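Local coordinates for LEOA (Escherichia coli, PDB 4AUR), which is a bacterial dynamin that probably binds and hydrolyses GTP and may act on membranes, at residues L343-F354 with L496-I507. Residues are numbered along the deposited sequence; the frame is centred on the assembly and turned at random.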
ATOM      1  N   LEU A 343      62.193  13.043  36.575  1.00 36.41           N
ATOM      2  CA  LEU A 343      62.583  14.185  37.378  1.00 37.84           C
ATOM      3  C   LEU A 343      63.193  13.758  38.675  1.00 42.19           C
ATOM      4  O   LEU A 343      64.238  14.268  39.050  1.00 47.46           O
ATOM      5  CB  LEU A 343      61.390  15.083  37.683  1.00 36.35           C
ATOM      6  CG  LEU A 343      61.670  16.289  38.588  1.00 37.28           C
ATOM      7  CD1 LEU A 343      62.853  17.134  38.128  1.00 38.47           C
ATOM      8  CD2 LEU A 343      60.437  17.168  38.662  1.00 38.94           C
ATOM      9  N   ARG A 344      62.555  12.827  39.374  1.00 46.71           N
ATOM     10  CA  ARG A 344      62.914  12.599  40.772  1.00 51.32           C
ATOM     11  C   ARG A 344      64.368  12.150  41.015  1.00 50.72           C
ATOM     12  O   ARG A 344      64.908  12.438  42.081  1.00 53.04           O
ATOM     13  CB  ARG A 344      61.898  11.696  41.490  1.00 54.27           C
ATOM     14  CG  ARG A 344      61.909  10.208  41.136  1.00 59.53           C
ATOM     15  CD  ARG A 344      60.907   9.435  42.017  1.00 63.51           C
ATOM     16  NE  ARG A 344      59.550  10.030  42.004  1.00 65.08           N
ATOM     17  CZ  ARG A 344      58.547   9.685  41.182  1.00 59.93           C
ATOM     18  NH1 ARG A 344      58.683   8.715  40.268  1.00 56.68           N
ATOM     19  NH2 ARG A 344      57.385  10.323  41.281  1.00 57.97           N
ATOM     20  N   PRO A 345      65.016  11.493  40.032  1.00 47.39           N
ATOM     21  CA  PRO A 345      66.395  11.083  40.278  1.00 47.20           C
ATOM     22  C   PRO A 345      67.474  12.093  39.877  1.00 42.19           C
ATOM     23  O   PRO A 345      68.638  11.831  40.056  1.00 44.62           O
ATOM     24  CB  PRO A 345      66.536   9.796  39.439  1.00 48.26           C
ATOM     25  CG  PRO A 345      65.253   9.614  38.681  1.00 47.60           C
ATOM     26  CD  PRO A 345      64.500  10.901  38.789  1.00 48.51           C
ATOM     27  N   LEU A 346      67.100  13.242  39.360  1.00 40.42           N
ATOM     28  CA  LEU A 346      68.073  14.115  38.711  1.00 40.89           C
ATOM     29  C   LEU A 346      68.930  14.923  39.680  1.00 41.53           C
ATOM     30  O   LEU A 346      68.401  15.512  40.604  1.00 40.40           O
ATOM     31  CB  LEU A 346      67.344  15.092  37.782  1.00 39.64           C
ATOM     32  CG  LEU A 346      66.491  14.550  36.638  1.00 38.55           C
ATOM     33  CD1 LEU A 346      66.031  15.707  35.777  1.00 39.41           C
ATOM     34  CD2 LEU A 346      67.227  13.527  35.786  1.00 39.44           C
ATOM     35  N   ASP A 347      70.244  14.984  39.432  1.00 46.73           N
ATOM     36  CA  ASP A 347      71.153  15.857  40.202  1.00 47.86           C
ATOM     37  C   ASP A 347      71.254  17.185  39.476  1.00 46.05           C
ATOM     38  O   ASP A 347      70.942  17.256  38.302  1.00 50.15           O
ATOM     39  CB  ASP A 347      72.529  15.177  40.497  1.00 53.44           C
ATOM     40  CG  ASP A 347      73.514  15.151  39.283  1.00 59.06           C
ATOM     41  OD1 ASP A 347      74.058  16.215  38.887  1.00 64.43           O
ATOM     42  OD2 ASP A 347      73.804  14.042  38.767  1.00 57.30           O
ATOM     43  N   LEU A 348      71.673  18.243  40.160  1.00 45.32           N
ATOM     44  CA  LEU A 348      71.576  19.601  39.596  1.00 44.04           C
ATOM     45  C   LEU A 348      72.171  19.823  38.208  1.00 41.17           C
ATOM     46  O   LEU A 348      71.794  20.764  37.525  1.00 40.92           O
ATOM     47  CB  LEU A 348      72.206  20.633  40.525  1.00 47.01           C
ATOM     48  CG  LEU A 348      71.543  20.851  41.881  1.00 48.91           C
ATOM     49  CD1 LEU A 348      72.454  20.330  42.998  1.00 51.71           C
ATOM     50  CD2 LEU A 348      71.226  22.324  42.077  1.00 47.35           C
ATOM     51  N   ASP A 349      73.130  19.003  37.805  1.00 41.97           N
ATOM     52  CA  ASP A 349      73.706  19.134  36.473  1.00 43.53           C
ATOM     53  C   ASP A 349      72.682  18.685  35.430  1.00 40.33           C
ATOM     54  O   ASP A 349      72.630  19.218  34.324  1.00 36.89           O
ATOM     55  CB  ASP A 349      74.997  18.308  36.346  1.00 46.13           C
ATOM     56  CG  ASP A 349      76.166  18.915  37.118  1.00 50.39           C
ATOM     57  OD1 ASP A 349      76.434  20.129  36.960  1.00 48.99           O
ATOM     58  OD2 ASP A 349      76.812  18.167  37.888  1.00 56.30           O
ATOM     59  N   ASP A 350      71.851  17.726  35.825  1.00 36.29           N
ATOM     60  CA  ASP A 350      70.905  17.092  34.939  1.00 35.65           C
ATOM     61  C   ASP A 350      69.732  17.944  34.536  1.00 33.11           C
ATOM     62  O   ASP A 350      68.986  17.556  33.645  1.00 31.53           O
ATOM     63  CB  ASP A 350      70.326  15.867  35.613  1.00 37.38           C
ATOM     64  CG  ASP A 350      71.357  14.819  35.885  1.00 38.69           C
ATOM     65  OD1 ASP A 350      71.920  14.263  34.912  1.00 38.07           O
ATOM     66  OD2 ASP A 350      71.586  14.556  37.077  1.00 42.13           O
ATOM     67  N   ILE A 351      69.583  19.088  35.185  1.00 31.62           N
ATOM     68  CA  ILE A 351      68.349  19.867  35.166  1.00 31.89           C
ATOM     69  C   ILE A 351      68.122  20.544  33.842  1.00 30.82           C
ATOM     70  O   ILE A 351      67.038  20.463  33.291  1.00 33.20           O
ATOM     71  CB  ILE A 351      68.370  20.969  36.252  1.00 32.60           C
ATOM     72  CG1 ILE A 351      68.413  20.367  37.649  1.00 34.46           C
ATOM     73  CG2 ILE A 351      67.140  21.828  36.184  1.00 33.61           C
ATOM     74  CD1 ILE A 351      67.162  19.599  38.032  1.00 35.68           C
ATOM     75  N   ARG A 352      69.136  21.233  33.347  1.00 29.24           N
ATOM     76  CA  ARG A 352      69.023  21.967  32.115  1.00 27.90           C
ATOM     77  C   ARG A 352      68.766  20.995  30.996  1.00 27.37           C
ATOM     78  O   ARG A 352      67.821  21.161  30.247  1.00 28.99           O
ATOM     79  CB  ARG A 352      70.270  22.824  31.877  1.00 28.62           C
ATOM     80  CG  ARG A 352      70.418  23.434  30.492  1.00 29.10           C
ATOM     81  CD  ARG A 352      69.226  24.264  30.030  1.00 29.17           C
ATOM     82  NE  ARG A 352      69.526  24.781  28.695  1.00 30.22           N
ATOM     83  CZ  ARG A 352      70.165  25.922  28.424  1.00 29.60           C
ATOM     84  NH1 ARG A 352      70.566  26.740  29.391  1.00 29.92           N
ATOM     85  NH2 ARG A 352      70.390  26.256  27.161  1.00 29.62           N
ATOM     86  N   PRO A 353      69.572  19.939  30.882  1.00 27.98           N
ATOM     87  CA  PRO A 353      69.198  19.003  29.814  1.00 26.29           C
ATOM     88  C   PRO A 353      67.738  18.613  29.883  1.00 24.89           C
ATOM     89  O   PRO A 353      67.110  18.463  28.852  1.00 27.12           O
ATOM     90  CB  PRO A 353      70.072  17.785  30.083  1.00 26.96           C
ATOM     91  CG  PRO A 353      71.233  18.300  30.832  1.00 27.65           C
ATOM     92  CD  PRO A 353      70.810  19.544  31.563  1.00 27.39           C
ATOM     93  N   PHE A 354      67.209  18.454  31.090  1.00 24.49           N
ATOM     94  CA  PHE A 354      65.845  18.015  31.278  1.00 25.32           C
ATOM     95  C   PHE A 354      64.851  19.038  30.782  1.00 26.38           C
ATOM     96  O   PHE A 354      63.972  18.694  30.036  1.00 28.38           O
ATOM     97  CB  PHE A 354      65.558  17.700  32.732  1.00 25.92           C
ATOM     98  CG  PHE A 354      64.110  17.378  33.003  1.00 25.96           C
ATOM     99  CD1 PHE A 354      63.582  16.155  32.639  1.00 24.55           C
ATOM    100  CD2 PHE A 354      63.279  18.306  33.622  1.00 25.46           C
ATOM    101  CE1 PHE A 354      62.265  15.850  32.893  1.00 24.40           C
ATOM    102  CE2 PHE A 354      61.949  18.011  33.860  1.00 26.37           C
ATOM    103  CZ  PHE A 354      61.440  16.776  33.495  1.00 25.21           C
ATOM    104  N   LEU A 496      68.372  21.963  45.394  1.00 56.73           N
ATOM    105  CA  LEU A 496      67.808  20.984  44.458  1.00 56.77           C
ATOM    106  C   LEU A 496      66.329  20.677  44.741  1.00 59.37           C
ATOM    107  O   LEU A 496      65.521  20.633  43.822  1.00 59.97           O
ATOM    108  CB  LEU A 496      68.619  19.678  44.494  1.00 53.34           C
ATOM    109  CG  LEU A 496      68.266  18.495  43.582  1.00 49.18           C
ATOM    110  CD1 LEU A 496      68.462  18.817  42.113  1.00 49.68           C
ATOM    111  CD2 LEU A 496      69.118  17.289  43.940  1.00 50.34           C
ATOM    112  N   LYS A 497      65.975  20.472  46.005  1.00 62.80           N
ATOM    113  CA  LYS A 497      64.604  20.090  46.350  1.00 66.13           C
ATOM    114  C   LYS A 497      63.583  21.140  45.919  1.00 64.18           C
ATOM    115  O   LYS A 497      62.524  20.799  45.407  1.00 64.47           O
ATOM    116  CB  LYS A 497      64.465  19.845  47.854  1.00 71.83           C
ATOM    117  CG  LYS A 497      63.200  19.102  48.268  1.00 76.04           C
ATOM    118  CD  LYS A 497      63.059  17.737  47.593  1.00 81.17           C
ATOM    119  CE  LYS A 497      64.317  16.878  47.729  1.00 82.91           C
ATOM    120  NZ  LYS A 497      64.114  15.474  47.265  1.00 82.09           N
ATOM    121  N   GLU A 498      63.900  22.410  46.123  1.00 62.55           N
ATOM    122  CA  GLU A 498      62.951  23.464  45.807  1.00 65.97           C
ATOM    123  C   GLU A 498      62.907  23.767  44.306  1.00 60.26           C
ATOM    124  O   GLU A 498      61.996  24.437  43.833  1.00 61.16           O
ATOM    125  CB  GLU A 498      63.214  24.731  46.650  1.00 73.54           C
ATOM    126  CG  GLU A 498      64.516  25.482  46.383  1.00 78.46           C
ATOM    127  CD  GLU A 498      64.671  26.737  47.256  1.00 85.68           C
ATOM    128  OE1 GLU A 498      64.305  26.683  48.456  1.00 84.66           O
ATOM    129  OE2 GLU A 498      65.166  27.778  46.747  1.00 76.21           O
ATOM    130  N   VAL A 499      63.881  23.275  43.558  1.00 54.20           N
ATOM    131  CA  VAL A 499      63.867  23.429  42.104  1.00 50.08           C
ATOM    132  C   VAL A 499      63.009  22.334  41.487  1.00 47.25           C
ATOM    133  O   VAL A 499      62.282  22.566  40.528  1.00 47.66           O
ATOM    134  CB  VAL A 499      65.293  23.370  41.522  1.00 50.03           C
ATOM    135  CG1 VAL A 499      65.272  23.249  39.998  1.00 49.05           C
ATOM    136  CG2 VAL A 499      66.087  24.590  41.970  1.00 51.10           C
ATOM    137  N   LYS A 500      63.104  21.134  42.039  1.00 42.78           N
ATOM    138  CA  LYS A 500      62.250  20.044  41.623  1.00 40.58           C
ATOM    139  C   LYS A 500      60.803  20.307  42.005  1.00 41.22           C
ATOM    140  O   LYS A 500      59.893  20.078  41.237  1.00 44.32           O
ATOM    141  CB  LYS A 500      62.742  18.747  42.216  1.00 37.63           C
ATOM    142  CG  LYS A 500      64.060  18.329  41.604  1.00 36.22           C
ATOM    143  CD  LYS A 500      64.587  17.108  42.305  1.00 37.10           C
ATOM    144  CE  LYS A 500      65.485  16.280  41.411  1.00 37.29           C
ATOM    145  NZ  LYS A 500      65.875  15.020  42.111  1.00 37.27           N
ATOM    146  N   ALA A 501      60.587  20.828  43.189  1.00 44.59           N
ATOM    147  CA  ALA A 501      59.259  21.252  43.556  1.00 44.19           C
ATOM    148  C   ALA A 501      58.724  22.177  42.467  1.00 43.78           C
ATOM    149  O   ALA A 501      57.544  22.109  42.091  1.00 37.80           O
ATOM    150  CB  ALA A 501      59.309  21.963  44.894  1.00 45.26           C
ATOM    151  N   SER A 502      59.619  23.018  41.944  1.00 44.27           N
ATOM    152  CA  SER A 502      59.264  24.016  40.924  1.00 43.53           C
ATOM    153  C   SER A 502      58.878  23.400  39.587  1.00 41.06           C
ATOM    154  O   SER A 502      57.954  23.866  38.913  1.00 43.19           O
ATOM    155  CB  SER A 502      60.410  24.995  40.716  1.00 41.85           C
ATOM    156  OG  SER A 502      60.019  26.081  39.907  1.00 43.47           O
ATOM    157  N   LEU A 503      59.567  22.345  39.206  1.00 37.84           N
ATOM    158  CA  LEU A 503      59.310  21.767  37.907  1.00 38.62           C
ATOM    159  C   LEU A 503      58.088  20.899  37.936  1.00 35.82           C
ATOM    160  O   LEU A 503      57.320  20.904  37.000  1.00 38.86           O
ATOM    161  CB  LEU A 503      60.521  20.982  37.411  1.00 40.13           C
ATOM    162  CG  LEU A 503      61.748  21.846  37.096  1.00 37.61           C
ATOM    163  CD1 LEU A 503      62.895  20.947  36.659  1.00 37.17           C
ATOM    164  CD2 LEU A 503      61.440  22.900  36.045  1.00 36.69           C
ATOM    165  N   ALA A 504      57.905  20.151  39.007  1.00 35.03           N
ATOM    166  CA  ALA A 504      56.674  19.395  39.204  1.00 34.26           C
ATOM    167  C   ALA A 504      55.429  20.262  39.049  1.00 34.62           C
ATOM    168  O   ALA A 504      54.514  19.893  38.369  1.00 32.57           O
ATOM    169  CB  ALA A 504      56.681  18.744  40.567  1.00 33.79           C
ATOM    170  N   LYS A 505      55.410  21.428  39.673  1.00 39.05           N
ATOM    171  CA  LYS A 505      54.222  22.260  39.644  1.00 41.88           C
ATOM    172  C   LYS A 505      53.992  22.614  38.188  1.00 41.07           C
ATOM    173  O   LYS A 505      52.873  22.579  37.700  1.00 41.35           O
ATOM    174  CB  LYS A 505      54.396  23.532  40.503  1.00 48.19           C
ATOM    175  CG  LYS A 505      53.245  23.833  41.470  1.00 54.39           C
ATOM    176  CD  LYS A 505      53.392  23.065  42.800  1.00 58.88           C
ATOM    177  CE  LYS A 505      52.066  22.820  43.551  1.00 58.79           C
ATOM    178  NZ  LYS A 505      51.572  23.983  44.348  1.00 54.95           N
ATOM    179  N   ILE A 506      55.074  22.925  37.485  1.00 40.50           N
ATOM    180  CA  ILE A 506      55.001  23.207  36.049  1.00 40.05           C
ATOM    181  C   ILE A 506      54.511  22.002  35.220  1.00 38.05           C
ATOM    182  O   ILE A 506      53.705  22.146  34.316  1.00 36.43           O
ATOM    183  CB  ILE A 506      56.369  23.681  35.528  1.00 39.96           C
ATOM    184  CG1 ILE A 506      56.656  25.085  36.094  1.00 42.89           C
ATOM    185  CG2 ILE A 506      56.392  23.675  34.003  1.00 40.49           C
ATOM    186  CD1 ILE A 506      58.037  25.659  35.823  1.00 42.31           C
ATOM    187  N   ILE A 507      55.017  20.820  35.537  1.00 35.50           N
ATOM    188  CA  ILE A 507      54.681  19.614  34.812  1.00 32.66           C
ATOM    189  C   ILE A 507      53.224  19.234  35.018  1.00 33.75           C
ATOM    190  O   ILE A 507      52.524  18.907  34.073  1.00 31.71           O
ATOM    191  CB  ILE A 507      55.608  18.476  35.248  1.00 30.76           C
ATOM    192  CG1 ILE A 507      56.945  18.633  34.538  1.00 30.04           C
ATOM    193  CG2 ILE A 507      55.010  17.128  34.909  1.00 31.31           C
ATOM    194  CD1 ILE A 507      58.025  17.702  35.022  1.00 30.38           C
TER
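Lys500 of helix 489-518 reaches past Leu343 to the turn that ends helix 275-343, and its side chain changes character along its length. CB points at the opposing segment, and CG, set anti to the carbonyl carbon (chi1 -69°), lies 3.9 Å from CD1 of Leu343, where the two side chains pass side by side, running opposite ways. The chain then runs extended through CD to CE, which lies beside two carbonyl oxygens, those of Leu343 and Leu346. At the tip NZ donates to the oxygen of Arg344 over 2.8 Å, standing above the carbonyl plane, 66° out of it, and more weakly to the oxygen of Leu346 at 3.0 Å. Both acceptors belong to the type I turn Leu343-Leu346.

Leu343 is a knob in the hole formed by Lys500, Leu503, Ala504 and Ile507, with CD2 4.0 Å from CB of Leu503. One helical turn before the lysine, CD1 of Leu496 packs 3.7 Å from CG of Leu348, whose side chain also touches Trp469. Farther along, Phe354 has CG anti to its backbone N (chi1 174°), which brings the ring to the helix: CD1 of Ile507 meets its edge in plane, 3.9 Å from CZ, while CD1 of Leu503 approaches CD2 of the Phe354 ring obliquely. Ile351 adds its CG2 near Val499 and Leu503.

An Asx turn, Asp347 OD1 accepting from the backbone N of Asp349, shapes the chain leading into helix 351-359. The contact thus joins the bend between helices 275-343 and 351-359 to helix 489-518. Its centre lies about 77 Å from the centre of the chain, in the elongated dynamin-like helical region. The chemistry implies an apolar seam with one ammonium group bonded to the oxygen of Arg344 and weakly to that of Leu346, where the positive charge would probably offset their partial negative charge.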